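Local coordinates for putative ABC transporter, periplasmic binding protein, amino acid (Neisseria gonorrhoeae, PDB 2YLN) that probably captures L-cystine outside the inner membrane and delivers it to an ABC transporter, serving as a solute receptor whose two lobes close round the amino acid, at residues Val59-Glu64 with Val96-Lys101; Thr103-Met108 with Val120-Gly125; Ala150-Asn155 with Gly225-Trp230. The protein carries 1 engineered substitution. All coordinates share one frame; numbering follows the deposited sequence. Where two conformers were deposited one is given.

Contact 1 of 3, residues Val59-Glu64 with Val96-Lys101. With CYS (cysteine), chain C.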
loop_
_atom_site.group_PDB
_atom_site.type_symbol
_atom_site.label_atom_id
_atom_site.label_comp_id
_atom_site.label_asym_id
_atom_site.label_seq_id
_atom_site.Cartn_x
_atom_site.Cartn_y
_atom_site.Cartn_z
ATOM N N VAL A 59 -18.283 -0.694 8.467
ATOM C CA VAL A 59 -17.209 0.188 7.999
ATOM C C VAL A 59 -16.775 -0.312 6.604
ATOM O O VAL A 59 -16.564 -1.498 6.429
ATOM C CB VAL A 59 -16.069 0.251 8.974
ATOM C CG1 VAL A 59 -14.853 1.016 8.477
ATOM C CG2 VAL A 59 -16.538 0.836 10.314
ATOM N N THR A 60 -16.595 0.597 5.639
ATOM C CA THR A 60 -16.134 0.250 4.318
ATOM C C THR A 60 -14.672 0.623 4.144
ATOM O O THR A 60 -14.215 1.689 4.613
ATOM C CB THR A 60 -17.009 0.917 3.263
ATOM O OG1 THR A 60 -16.952 2.319 3.441
ATOM C CG2 THR A 60 -18.446 0.389 3.321
ATOM N N VAL A 61 -13.930 -0.246 3.456
ATOM C CA VAL A 61 -12.486 -0.140 3.326
ATOM C C VAL A 61 -12.095 -0.219 1.877
ATOM O O VAL A 61 -12.354 -1.244 1.235
ATOM C CB VAL A 61 -11.753 -1.193 4.157
ATOM C CG1 VAL A 61 -10.238 -1.086 3.985
ATOM C CG2 VAL A 61 -12.181 -1.111 5.607
ATOM N N GLY A 62 -11.417 0.783 1.356
ATOM C CA GLY A 62 -10.860 0.720 0.036
ATOM C C GLY A 62 -9.518 -0.021 0.020
ATOM O O GLY A 62 -8.661 0.184 0.877
ATOM N N THR A 63 -9.390 -0.901 -0.975
ATOM C CA THR A 63 -8.168 -1.676 -1.170
ATOM C C THR A 63 -8.140 -2.158 -2.594
ATOM O O THR A 63 -9.188 -2.260 -3.232
ATOM C CB THR A 63 -8.131 -2.849 -0.118
ATOM O OG1 THR A 63 -6.798 -3.355 0.005
ATOM C CG2 THR A 63 -9.027 -3.982 -0.484
ATOM N N GLU A 64 -6.984 -2.466 -3.129
ATOM C CA GLU A 64 -6.877 -2.851 -4.552
ATOM C C GLU A 64 -7.340 -4.234 -4.852
ATOM O O GLU A 64 -8.016 -4.462 -5.854
ATOM C CB GLU A 64 -5.450 -2.696 -5.074
ATOM C CG GLU A 64 -4.939 -1.253 -5.215
ATOM C CD GLU A 64 -3.523 -1.230 -5.701
ATOM O OE1 GLU A 64 -2.629 -1.367 -4.835
ATOM O OE2 GLU A 64 -3.284 -1.207 -6.918
ATOM N N VAL A 96 -16.978 -4.231 14.582
ATOM C CA VAL A 96 -17.690 -3.728 13.425
ATOM C C VAL A 96 -17.685 -4.781 12.309
ATOM O O VAL A 96 -16.754 -5.569 12.210
ATOM C CB VAL A 96 -17.133 -2.396 12.909
ATOM C CG1 VAL A 96 -17.279 -1.297 13.999
ATOM C CG2 VAL A 96 -15.709 -2.515 12.472
ATOM N N LYS A 97 -18.687 -4.701 11.467
ATOM C CA LYS A 97 -18.701 -5.378 10.191
ATOM C C LYS A 97 -17.777 -4.608 9.257
ATOM O O LYS A 97 -17.815 -3.387 9.285
ATOM C CB LYS A 97 -20.136 -5.430 9.667
ATOM C CG LYS A 97 -20.365 -6.212 8.344
ATOM C CD LYS A 97 -21.849 -6.417 8.054
ATOM C CE LYS A 97 -22.076 -7.196 6.753
ATOM N NZ LYS A 97 -21.488 -8.538 6.950
ATOM N N VAL A 98 -16.971 -5.306 8.495
ATOM C CA VAL A 98 -16.133 -4.687 7.468
ATOM C C VAL A 98 -16.480 -5.147 6.109
ATOM O O VAL A 98 -16.689 -6.344 5.884
ATOM C CB VAL A 98 -14.659 -4.853 7.792
ATOM C CG1 VAL A 98 -14.201 -6.277 7.806
ATOM C CG2 VAL A 98 -13.798 -4.062 6.932
ATOM N N GLU A 99 -16.505 -4.223 5.159
ATOM C CA GLU A 99 -16.731 -4.504 3.733
ATOM C C GLU A 99 -15.549 -3.885 2.944
ATOM O O GLU A 99 -15.282 -2.705 3.124
ATOM C CB GLU A 99 -18.025 -3.928 3.258
ATOM C CG GLU A 99 -19.261 -4.610 3.832
ATOM C CD GLU A 99 -19.442 -5.957 3.339
ATOM O OE1 GLU A 99 -19.345 -6.182 2.160
ATOM O OE2 GLU A 99 -19.926 -6.794 4.145
ATOM N N PHE A 100 -14.928 -4.674 2.093
ATOM C CA PHE A 100 -13.856 -4.186 1.250
ATOM C C PHE A 100 -14.383 -3.820 -0.123
ATOM O O PHE A 100 -15.100 -4.593 -0.764
ATOM C CB PHE A 100 -12.781 -5.262 1.116
ATOM C CG PHE A 100 -12.059 -5.530 2.387
ATOM C CD1 PHE A 100 -11.024 -4.737 2.833
ATOM C CD2 PHE A 100 -12.410 -6.611 3.202
ATOM C CE1 PHE A 100 -10.346 -4.994 3.997
ATOM C CE2 PHE A 100 -11.795 -6.854 4.415
ATOM C CZ PHE A 100 -10.735 -6.057 4.813
ATOM N N LYS A 101 -14.045 -2.626 -0.570
ATOM C CA LYS A 101 -14.475 -2.023 -1.840
ATOM C C LYS A 101 -13.243 -2.014 -2.770
ATOM O O LYS A 101 -12.391 -1.127 -2.654
ATOM C CB LYS A 101 -15.029 -0.602 -1.574
ATOM C CG LYS A 101 -16.435 -0.696 -0.922
ATOM C CD LYS A 101 -17.232 0.580 -0.966
ATOM C CE LYS A 101 -17.708 1.009 -2.449
ATOM N NZ LYS A 101 -18.735 0.168 -3.212
HETATM N N CYS C . -0.196 -1.334 -6.102
HETATM C CA CYS C . -0.153 -0.059 -6.859
HETATM C C CYS C . 1.197 0.005 -7.593
HETATM O O CYS C . 1.968 -0.983 -7.477
HETATM C CB CYS C . -0.285 1.109 -5.918
HETATM S SG CYS C . 1.146 1.201 -4.754
HETATM O OXT CYS C . 1.393 1.016 -8.238
#

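Contact 2 of 3, residues Thr103-Met108 with Val120-Gly125. With CYS (cysteine), chain B; CYS (cysteine), chain C.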
loop_
_atom_site.group_PDB
_atom_site.type_symbol
_atom_site.label_atom_id
_atom_site.label_comp_id
_atom_site.label_asym_id
_atom_site.label_seq_id
_atom_site.Cartn_x
_atom_site.Cartn_y
_atom_site.Cartn_z
ATOM N N THR A 103 -10.797 -1.343 -5.530
ATOM C CA THR A 103 -10.673 -0.038 -6.199
ATOM C C THR A 103 -9.359 0.064 -6.934
ATOM O O THR A 103 -8.312 -0.262 -6.348
ATOM C CB THR A 103 -10.849 1.072 -5.187
ATOM O OG1 THR A 103 -12.125 0.936 -4.539
ATOM C CG2 THR A 103 -10.749 2.456 -5.788
ATOM N N GLN A 104 -9.359 0.584 -8.169
ATOM C CA GLN A 104 -8.134 0.907 -8.886
ATOM C C GLN A 104 -7.305 1.882 -8.081
ATOM O O GLN A 104 -7.830 2.867 -7.529
ATOM C CB GLN A 104 -8.458 1.532 -10.244
ATOM C CG GLN A 104 -9.150 0.631 -11.216
ATOM C CD GLN A 104 -8.432 -0.662 -11.535
ATOM O OE1 GLN A 104 -8.941 -1.809 -11.283
ATOM N NE2 GLN A 104 -7.279 -0.548 -12.054
ATOM N N TRP A 105 -5.986 1.712 -8.099
ATOM C CA TRP A 105 -5.138 2.590 -7.315
ATOM C C TRP A 105 -5.377 4.050 -7.617
ATOM O O TRP A 105 -5.497 4.886 -6.725
ATOM C CB TRP A 105 -3.609 2.267 -7.434
ATOM C CG TRP A 105 -2.932 3.308 -6.634
ATOM C CD1 TRP A 105 -2.453 4.515 -7.075
ATOM C CD2 TRP A 105 -3.025 3.483 -5.225
ATOM N NE1 TRP A 105 -2.222 5.374 -6.058
ATOM C CE2 TRP A 105 -2.627 4.768 -4.906
ATOM C CE3 TRP A 105 -3.498 2.659 -4.174
ATOM C CZ2 TRP A 105 -2.698 5.278 -3.654
ATOM C CZ3 TRP A 105 -3.548 3.172 -2.913
ATOM C CH2 TRP A 105 -3.202 4.452 -2.667
ATOM N N ASP A 106 -5.448 4.426 -8.904
ATOM C CA ASP A 106 -5.563 5.821 -9.239
ATOM C C ASP A 106 -6.869 6.433 -8.915
ATOM O O ASP A 106 -7.032 7.663 -9.021
ATOM C CB ASP A 106 -5.098 6.059 -10.686
ATOM C CG ASP A 106 -3.557 5.963 -10.867
ATOM O OD1 ASP A 106 -2.842 6.287 -9.941
ATOM O OD2 ASP A 106 -3.111 5.587 -11.904
ATOM N N SER A 107 -7.821 5.670 -8.422
ATOM C CA SER A 107 -9.100 6.101 -7.903
ATOM C C SER A 107 -9.156 6.089 -6.361
ATOM O O SER A 107 -10.177 6.453 -5.784
ATOM C CB SER A 107 -10.255 5.270 -8.434
ATOM O OG SER A 107 -10.359 5.393 -9.846
ATOM N N MET A 108 -8.107 5.572 -5.712
ATOM C CA MET A 108 -8.203 5.233 -4.292
ATOM C C MET A 108 -8.356 6.444 -3.382
ATOM O O MET A 108 -9.292 6.533 -2.598
ATOM C CB MET A 108 -7.011 4.386 -3.882
ATOM C CG MET A 108 -7.167 3.781 -2.505
ATOM S SD MET A 108 -8.331 2.362 -2.474
ATOM C CE MET A 108 -7.311 1.135 -3.336
ATOM N N VAL A 120 -8.917 3.680 3.908
ATOM C CA VAL A 120 -8.072 2.984 2.961
ATOM C C VAL A 120 -7.045 2.121 3.700
ATOM O O VAL A 120 -6.425 2.573 4.675
ATOM C CB VAL A 120 -7.336 3.955 2.018
ATOM C CG1 VAL A 120 -6.311 3.250 1.146
ATOM C CG2 VAL A 120 -8.372 4.651 1.132
ATOM N N ALA A 121 -6.915 0.881 3.270
ATOM C CA ALA A 121 -5.911 -0.067 3.768
ATOM C C ALA A 121 -5.135 -0.576 2.558
ATOM O O ALA A 121 -5.582 -1.525 1.859
ATOM C CB ALA A 121 -6.531 -1.216 4.533
ATOM N N ASN A 122 -4.027 0.058 2.234
ATOM C CA ASN A 122 -3.346 -0.240 0.991
ATOM C C ASN A 122 -1.918 0.308 0.964
ATOM O O ASN A 122 -1.489 0.971 0.022
ATOM C CB ASN A 122 -4.131 0.309 -0.178
ATOM C CG ASN A 122 -3.979 -0.512 -1.444
ATOM O OD1 ASN A 122 -4.877 -1.274 -1.775
ATOM N ND2 ASN A 122 -2.878 -0.389 -2.161
ATOM N N GLN A 123 -1.144 0.020 2.041
ATOM C CA GLN A 123 0.249 0.425 2.096
ATOM C C GLN A 123 0.413 1.942 1.869
ATOM O O GLN A 123 1.351 2.379 1.194
ATOM C CB GLN A 123 1.122 -0.378 1.156
ATOM C CG GLN A 123 1.280 -1.841 1.579
ATOM C CD GLN A 123 2.047 -1.944 2.872
ATOM O OE1 GLN A 123 3.207 -1.516 2.937
ATOM N NE2 GLN A 123 1.438 -2.433 3.941
ATOM N N VAL A 124 -0.438 2.713 2.531
ATOM C CA VAL A 124 -0.416 4.164 2.382
ATOM C C VAL A 124 0.170 4.850 3.619
ATOM O O VAL A 124 -0.271 4.613 4.728
ATOM C CB VAL A 124 -1.867 4.737 2.126
ATOM C CG1 VAL A 124 -1.870 6.202 1.947
ATOM C CG2 VAL A 124 -2.449 4.062 0.907
ATOM N N GLY A 125 1.097 5.751 3.358
ATOM C CA GLY A 125 1.516 6.773 4.309
ATOM C C GLY A 125 1.136 8.148 3.777
ATOM O O GLY A 125 0.740 8.343 2.627
HETATM N N CYS B . 2.291 3.030 -1.338
HETATM C CA CYS B . 1.338 3.553 -2.338
HETATM C C CYS B . 0.968 5.005 -2.031
HETATM O O CYS B . 0.990 5.340 -0.827
HETATM C CB CYS B . 0.057 2.715 -2.364
HETATM S SG CYS B . 0.317 1.005 -2.830
HETATM O OXT CYS B . 0.631 5.733 -2.986
HETATM N N CYS C . -0.196 -1.334 -6.102
HETATM C CA CYS C . -0.153 -0.059 -6.859
HETATM C C CYS C . 1.197 0.005 -7.593
HETATM O O CYS C . 1.968 -0.983 -7.477
HETATM C CB CYS C . -0.285 1.109 -5.918
HETATM S SG CYS C . 1.146 1.201 -4.754
HETATM O OXT CYS C . 1.393 1.016 -8.238
#

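Contact 3 of 3, residues Ala150-Asn155 with Gly225-Trp230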
loop_
_atom_site.group_PDB
_atom_site.type_symbol
_atom_site.label_atom_id
_atom_site.label_comp_id
_atom_site.label_asym_id
_atom_site.label_seq_id
_atom_site.Cartn_x
_atom_site.Cartn_y
_atom_site.Cartn_z
ATOM N N ALA A 150 14.976 -2.399 -12.710
ATOM C CA ALA A 150 15.296 -2.201 -14.133
ATOM C C ALA A 150 15.530 -3.569 -14.721
ATOM O O ALA A 150 15.562 -4.591 -14.054
ATOM C CB ALA A 150 16.526 -1.279 -14.313
ATOM N N HIS A 151 15.697 -3.627 -16.044
ATOM C CA HIS A 151 16.003 -4.872 -16.695
ATOM C C HIS A 151 17.414 -5.327 -16.323
ATOM O O HIS A 151 18.287 -4.498 -16.102
ATOM C CB HIS A 151 15.886 -4.722 -18.226
ATOM C CG HIS A 151 15.731 -6.051 -18.951
ATOM N ND1 HIS A 151 16.803 -6.893 -19.231
ATOM C CD2 HIS A 151 14.609 -6.707 -19.367
ATOM C CE1 HIS A 151 16.348 -7.968 -19.840
ATOM N NE2 HIS A 151 15.043 -7.893 -19.939
ATOM N N ASN A 152 17.625 -6.630 -16.355
ATOM C CA ASN A 152 18.982 -7.155 -16.222
ATOM C C ASN A 152 19.857 -6.513 -17.315
ATOM O O ASN A 152 19.378 -6.202 -18.424
ATOM C CB ASN A 152 19.019 -8.647 -16.452
ATOM C CG ASN A 152 18.408 -9.438 -15.292
ATOM O OD1 ASN A 152 18.279 -8.945 -14.165
ATOM N ND2 ASN A 152 18.105 -10.711 -15.558
ATOM N N ASP A 153 21.111 -6.249 -16.998
ATOM C CA ASP A 153 22.073 -5.626 -17.945
ATOM C C ASP A 153 21.755 -4.152 -18.258
ATOM O O ASP A 153 22.342 -3.617 -19.158
ATOM C CB ASP A 153 22.210 -6.490 -19.233
ATOM C CG ASP A 153 22.597 -7.909 -18.888
ATOM O OD1 ASP A 153 23.676 -8.041 -18.276
ATOM O OD2 ASP A 153 21.839 -8.878 -19.136
ATOM N N SER A 154 20.893 -3.499 -17.504
ATOM C CA SER A 154 20.567 -2.086 -17.663
ATOM C C SER A 154 21.725 -1.247 -17.162
ATOM O O SER A 154 22.394 -1.611 -16.163
ATOM C CB SER A 154 19.303 -1.757 -16.884
ATOM O OG SER A 154 18.987 -0.395 -16.997
ATOM N N ASN A 155 21.843 -0.041 -17.707
ATOM C CA ASN A 155 22.665 0.992 -17.122
ATOM C C ASN A 155 22.053 1.856 -16.082
ATOM O O ASN A 155 22.756 2.647 -15.474
ATOM C CB ASN A 155 23.332 1.855 -18.168
ATOM C CG ASN A 155 24.273 1.093 -19.024
ATOM O OD1 ASN A 155 24.757 -0.025 -18.671
ATOM N ND2 ASN A 155 24.491 1.601 -20.186
ATOM N N GLY A 225 13.962 -11.548 -15.663
ATOM C CA GLY A 225 14.840 -10.615 -16.427
ATOM C C GLY A 225 14.935 -9.229 -15.891
ATOM O O GLY A 225 15.446 -8.361 -16.611
ATOM N N VAL A 226 14.500 -9.035 -14.629
ATOM C CA VAL A 226 14.544 -7.749 -13.982
ATOM C C VAL A 226 15.183 -7.913 -12.639
ATOM O O VAL A 226 15.221 -8.984 -12.071
ATOM C CB VAL A 226 13.145 -7.142 -13.827
ATOM C CG1 VAL A 226 12.456 -6.971 -15.175
ATOM C CG2 VAL A 226 12.311 -7.906 -12.809
ATOM N N LYS A 227 15.670 -6.796 -12.118
ATOM C CA LYS A 227 16.354 -6.773 -10.826
ATOM C C LYS A 227 16.212 -5.453 -10.124
ATOM O O LYS A 227 15.974 -4.392 -10.735
ATOM C CB LYS A 227 17.823 -7.100 -11.001
ATOM C CG LYS A 227 18.493 -6.178 -11.943
ATOM C CD LYS A 227 20.020 -6.292 -11.959
ATOM C CE LYS A 227 20.717 -5.036 -12.563
ATOM N NZ LYS A 227 20.408 -4.523 -13.978
ATOM N N ILE A 228 16.381 -5.525 -8.786
ATOM C CA ILE A 228 16.471 -4.302 -7.976
ATOM C C ILE A 228 17.879 -3.741 -8.226
ATOM O O ILE A 228 18.884 -4.389 -8.031
ATOM C CB ILE A 228 16.270 -4.640 -6.491
ATOM C CG1 ILE A 228 14.818 -5.095 -6.245
ATOM C CG2 ILE A 228 16.643 -3.397 -5.607
ATOM C CD1 ILE A 228 14.563 -5.670 -4.867
ATOM N N VAL A 229 17.907 -2.420 -8.565
ATOM C CA VAL A 229 19.111 -1.707 -8.832
ATOM C C VAL A 229 19.430 -0.606 -7.877
ATOM O O VAL A 229 20.498 -0.044 -7.946
ATOM C CB VAL A 229 19.141 -1.168 -10.328
ATOM C CG1 VAL A 229 19.051 -2.323 -11.328
ATOM C CG2 VAL A 229 18.125 -0.081 -10.557
ATOM N N TRP A 230 18.486 -0.267 -7.012
ATOM C CA TRP A 230 18.613 0.860 -6.076
ATOM C C TRP A 230 17.583 0.690 -4.976
ATOM O O TRP A 230 16.475 0.218 -5.229
ATOM C CB TRP A 230 18.383 2.191 -6.792
ATOM C CG TRP A 230 18.319 3.413 -5.967
ATOM C CD1 TRP A 230 19.313 4.302 -5.710
ATOM C CD2 TRP A 230 17.132 3.968 -5.342
ATOM N NE1 TRP A 230 18.835 5.309 -4.965
ATOM C CE2 TRP A 230 17.517 5.151 -4.697
ATOM C CE3 TRP A 230 15.796 3.519 -5.263
ATOM C CZ2 TRP A 230 16.641 5.926 -3.989
ATOM C CZ3 TRP A 230 14.907 4.285 -4.588
ATOM C CH2 TRP A 230 15.300 5.492 -3.948
HETATM O O HOH W 1 16.532 -12.988 -14.037
HETATM O O HOH W 2 21.519 -1.846 -13.546
HETATM O O HOH W 3 23.543 -4.082 -15.175
#

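Contact 1 of 3, residues Val59-Glu64 with Val96-Lys101
Two neighbouring parallel strands, V59-T63 and K97-K101, pair in the main sheet, and the first leads, through E64, to the bound cysteine. Backbone bonds join them in register: V59 N gives to K97 O and V61 N to E99 O, while V59 O and V61 O accept from E99 N and K101 N. At the ligand end the pairing slackens, since T63 N to K101 O is a weak bond of 3.4 Å. On one face of the sheet V59, V61, V98 and F100 form an apolar layer. V98 holds CG1 between its N and carbonyl carbon (chi1 64°), which swings CG2 to 3.6 Å from V61 CG2. V61 CG1 lies 3.9 Å from F100 CD1, the valine and the ring running side by side. Helix 82-94 packs on this face, giving a beta-alpha-beta crossover in which branched and aromatic side chains fill the layer between sheet and helix. The other face bears T60, E99 and K101, polar residues suited to a partly exposed surface; G62 adds no bulk there. T63 OG1 is hydrogen-bonded to T71 OG1 and to A121 O. Beyond it, E64 OE1 accepts from N of the cysteine in chain C at 2.7 Å, a carboxylate matched to an amino group.

Contact 2 of 3, residues Thr103-Met108 with Val120-Gly125
The indole of W105 touches N122 and V124 of the neighbouring loop and presents one face to both bound cysteines. CB of the chain B cysteine lies 3.6 Å above the ring plane and CB of the chain C cysteine 3.3 Å above it, each displaced toward the rim. Their SG atoms lie within disulfide distance of each other, so the two together form cystine. M108 CB lies over the opposite face of the indole. From the second loop, V124 CG2 meets W105 CH2 at 3.7 Å, and N122 ND2 comes equally near CZ3, with amide and ring planes turned 44° apart. This is the cleft of a family 3 solute-binding protein: the broad, flat tryptophan suits the apolar middle of cystine, while polar groups take its ends. Q123, with a left-handed backbone (phi 55°), aims its carbonyl O at the amino N of the chain B cysteine, 2.8 Å away, and R131 NH1 is also hydrogen-bonded to this cysteine. N122 OD1 accepts from E64 N, which fixes the amide beside the ligand. M108 is bent at chi2 and chi3, bringing CE to 3.8 Å from N122 OD1, while its CG rests on the branched methyls of V120. Next to W105, D106 OD1 and OD2 are hydrogen-bonded to T172 OG1 and L171 N, consistent with bridging the lobes in the closed form.

Contact 3 of 3, residues Ala150-Asn155 with Gly225-Trp230
G225 O sits over the centre of the H151 imidazole, 3.1 Å above its plane, so the carbonyl meets one face of the ring. At the ring's edge, H151 ND1 donates almost within the ring plane to a lone pair of N152 O, 2.8 Å away, and this fixes the ring's rotation. The N152 amide lies against the backbone of G225: ND2 is 3.4 Å from G225 CA, while OD1 approaches K227 CG. ND2 also gives to a water. The positive phi of G225 (89°) is readily adopted by a residue with no side chain, and its bareness lets histidine and asparagine close in. G225 O further accepts a nearly straight bond from N152 N (178° at the hydrogen), arriving from above the carbonyl plane. A150 and K227 form a hydrogen-bonded antiparallel pair, giving and receiving through both backbones; the small A150 CB touches V229 CG1. The K227 chain, bent at chi4, carries its NZ to 3.0 Å from H151 O. S154 N reaches H151 O from the opposite face of its plane at 3.1 Å, so two donors grip it. Water also links K227 NZ to S154 O; the long lysine chain is what lets the amine reach the turn. Inside the fold, V226 packs on helices 192-200 and 211-220. H151 to S154 is a type II turn, with D153 at its positive-phi position, at the end of strand 142-151, which pairs antiparallel with 226-231; further along, V229 and W230 both face L148, a classic beta bulge.

Overall arrangement
The contacts follow one another along the chain, each closing before the next opens. Contacts 1 and 2 are neighbours, their centres about 12 Å apart, and both touch the chain C cysteine: strand 58-63 lies beside strand 119-120, so the pocket forms where their ends give way to loops. Contact 3 lies well away, its centre about 37 Å from that of contact 1 and 27 Å from that of contact 2, and on the other side of the chain's centre from contact 1. Strand 238-245 pairs with both 119-120 and 142-151, linking the two regions. This fits the two-lobed binding-protein architecture, with contact 3 probably at the outer end of the second lobe.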